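Local coordinates for protein imidazoleglycerol-phosphate dehydratase (Pyrococcus furiosus, PDB 5DNX) that catalyses the dehydration of imidazoleglycerol phosphate to imidazole-acetol phosphate, the sixth step of histidine biosynthesis, at residues M82-A87 and A144-E149. Residues are numbered along the deposited sequence; the frame is centred on the assembly and turned at random.
Sequences MPMDDA and AHHIVE. With MN (manganese (II) ion), chain E; MN (manganese (II) ion), chain D; 5LD ([(2R)-2-hydroxy-3-(1H-1,2,4-triazol-1-yl)propyl]phosphonic acid), chain F.
H146 gives its ND1 proton to D86 OD1 at 2.7 Å, with an N-H...O angle of 160°. The acceptor lies near the imidazole plane and is approached on its syn side, although carboxylate and ring planes are turned 53° apart. With ND1 as donor, NE2 binds a manganese ion at 2.3 Å; D86 is thus a second-shell residue, and its bond probably restrains rotation of the ring. D86 OD2 is held by the backbone N of E142 and of N143. A lysine in place of D86 would probably leave H146 ND1 without its acceptor and the imidazole less firmly oriented. The frame is a type II' turn, M84 to A87, joining strands 77-84 and 87-94 beside the first turns of helix 144-162. That helix start supplies the HHxxE metal motif of this dehydratase: H145 and E149 bind the second manganese, which triazole N1 and hydroxyl O13 of the bound triazole phosphonate also ligate. D85, salt-bridged to R98 of a second subunit, accepts a bond from a manganese-bound water at OD2. M84 runs fully extended, CG anti to the backbone N (chi1 -170°), and this carries SD obliquely across E149, 3.8 Å from its CB, and CE to 3.3 Å from triazole N2. Nearer the turn's end, A87 CB packs on the helix backbone, 3.6 Å from H146 O, and touches I147 CG1 at 4.0 Å.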
loop_
_atom_site.group_PDB
_atom_site.type_symbol
_atom_site.label_atom_id
_atom_site.label_comp_id
_atom_site.label_asym_id
_atom_site.label_seq_id
_atom_site.Cartn_x
_atom_site.Cartn_y
_atom_site.Cartn_z
ATOM N N MET A 82 17.787 -15.589 -31.741
ATOM C CA MET A 82 19.186 -15.826 -31.556
ATOM C C MET A 82 19.504 -15.970 -30.068
ATOM O O MET A 82 19.370 -15.024 -29.313
ATOM C CB MET A 82 19.978 -14.671 -32.172
ATOM C CG MET A 82 21.468 -14.807 -32.095
ATOM S SD MET A 82 22.093 -16.316 -32.877
ATOM C CE MET A 82 21.319 -16.262 -34.432
ATOM N N PRO A 83 19.927 -17.166 -29.650
ATOM C CA PRO A 83 20.429 -17.368 -28.303
ATOM C C PRO A 83 21.908 -17.039 -28.280
ATOM O O PRO A 83 22.614 -17.287 -29.265
ATOM C CB PRO A 83 20.211 -18.866 -28.064
ATOM C CG PRO A 83 20.268 -19.472 -29.409
ATOM C CD PRO A 83 19.780 -18.445 -30.369
ATOM N N MET A 84 22.370 -16.430 -27.203
ATOM C CA MET A 84 23.798 -16.324 -26.966
ATOM C C MET A 84 24.040 -16.400 -25.474
ATOM O O MET A 84 23.841 -15.421 -24.763
ATOM C CB MET A 84 24.395 -15.054 -27.573
ATOM C CG MET A 84 25.910 -15.132 -27.517
ATOM S SD MET A 84 26.779 -13.744 -28.259
ATOM C CE MET A 84 28.424 -14.262 -27.816
ATOM N N ASP A 85 24.455 -17.577 -25.007
ATOM C CA ASP A 85 24.508 -17.883 -23.595
ATOM C C ASP A 85 23.178 -17.442 -22.922
ATOM O O ASP A 85 22.112 -17.895 -23.334
ATOM C CB ASP A 85 25.759 -17.253 -22.965
ATOM C CG ASP A 85 27.056 -17.925 -23.415
ATOM O OD1 ASP A 85 27.032 -18.742 -24.383
ATOM O OD2 ASP A 85 28.085 -17.665 -22.750
ATOM N N ASP A 86 23.246 -16.555 -21.929
ATOM C CA ASP A 86 22.035 -16.056 -21.252
ATOM C C ASP A 86 21.071 -15.289 -22.129
ATOM O O ASP A 86 19.901 -15.214 -21.799
ATOM C CB ASP A 86 22.408 -15.135 -20.084
ATOM C CG ASP A 86 23.325 -13.997 -20.510
ATOM O OD1 ASP A 86 24.479 -14.293 -20.859
ATOM O OD2 ASP A 86 22.897 -12.836 -20.514
ATOM N N ALA A 87 21.572 -14.630 -23.175
ATOM C CA ALA A 87 20.729 -13.831 -24.058
ATOM C C ALA A 87 19.863 -14.663 -24.997
ATOM O O ALA A 87 20.282 -15.679 -25.533
ATOM C CB ALA A 87 21.572 -12.844 -24.866
ATOM N N ALA A 144 25.459 -7.476 -21.521
ATOM C CA ALA A 144 25.405 -6.496 -22.602
ATOM C C ALA A 144 25.946 -7.031 -23.932
ATOM O O ALA A 144 25.334 -6.844 -24.981
ATOM C CB ALA A 144 26.175 -5.243 -22.210
ATOM N N HIS A 145 27.119 -7.652 -23.882
ATOM C CA HIS A 145 27.783 -8.157 -25.093
ATOM C C HIS A 145 26.935 -9.270 -25.712
ATOM O O HIS A 145 26.719 -9.281 -26.926
ATOM C CB HIS A 145 29.162 -8.643 -24.692
ATOM C CG HIS A 145 30.070 -9.052 -25.809
ATOM N ND1 HIS A 145 31.412 -8.749 -25.772
ATOM C CD2 HIS A 145 29.890 -9.841 -26.894
ATOM C CE1 HIS A 145 32.023 -9.309 -26.803
ATOM N NE2 HIS A 145 31.118 -9.970 -27.502
ATOM N N HIS A 146 26.451 -10.201 -24.891
ATOM C CA HIS A 146 25.615 -11.294 -25.424
ATOM C C HIS A 146 24.323 -10.782 -26.059
ATOM O O HIS A 146 23.911 -11.239 -27.123
ATOM C CB HIS A 146 25.295 -12.290 -24.340
ATOM C CG HIS A 146 26.496 -12.997 -23.784
ATOM N ND1 HIS A 146 26.464 -13.614 -22.558
ATOM C CD2 HIS A 146 27.770 -13.113 -24.230
ATOM C CE1 HIS A 146 27.646 -14.146 -22.296
ATOM N NE2 HIS A 146 28.460 -13.841 -23.282
ATOM N N ILE A 147 23.710 -9.784 -25.416
ATOM C CA ILE A 147 22.471 -9.209 -25.924
ATOM C C ILE A 147 22.695 -8.482 -27.249
ATOM O O ILE A 147 21.962 -8.712 -28.234
ATOM C CB ILE A 147 21.801 -8.264 -24.883
ATOM C CG1 ILE A 147 21.302 -9.071 -23.669
ATOM C CG2 ILE A 147 20.662 -7.505 -25.518
ATOM C CD1 ILE A 147 20.983 -8.258 -22.412
ATOM N N VAL A 148 23.694 -7.618 -27.278
ATOM C CA VAL A 148 23.945 -6.828 -28.457
ATOM C C VAL A 148 24.448 -7.691 -29.609
ATOM O O VAL A 148 23.985 -7.540 -30.755
ATOM C CB VAL A 148 24.874 -5.658 -28.158
ATOM C CG1 VAL A 148 25.216 -4.891 -29.440
ATOM C CG2 VAL A 148 24.235 -4.680 -27.141
ATOM N N GLU A 149 25.343 -8.624 -29.311
ATOM C CA GLU A 149 25.849 -9.510 -30.352
ATOM C C GLU A 149 24.731 -10.424 -30.869
ATOM O O GLU A 149 24.652 -10.657 -32.067
ATOM C CB GLU A 149 27.052 -10.306 -29.888
ATOM C CG GLU A 149 27.679 -11.125 -31.009
ATOM C CD GLU A 149 28.978 -11.791 -30.638
ATOM O OE1 GLU A 149 29.598 -11.471 -29.593
ATOM O OE2 GLU A 149 29.373 -12.664 -31.424
HETATM MN MN MN E . 31.702 -11.528 -29.073
HETATM MN MN MN D . 30.672 -14.506 -23.342
HETATM O O10 5LD F . 29.282 -16.983 -30.483
HETATM P P9 5LD F . 30.673 -17.207 -31.092
HETATM O O11 5LD F . 31.515 -18.079 -30.190
HETATM O O12 5LD F . 30.613 -17.727 -32.502
HETATM C C8 5LD F . 31.489 -15.586 -31.237
HETATM C C7 5LD F . 31.401 -14.621 -30.044
HETATM O O13 5LD F . 31.941 -13.340 -30.431
HETATM C C6 5LD F . 32.210 -15.103 -28.845
HETATM N N2 5LD F . 31.740 -14.522 -27.582
HETATM N N1 5LD F . 31.551 -13.145 -27.496
HETATM C C5 5LD F . 31.132 -12.949 -26.244
HETATM N N4 5LD F . 31.065 -14.123 -25.569
HETATM C C3 5LD F . 31.481 -15.093 -26.425
HETATM O O HOH W 1 30.175 -16.612 -23.936
#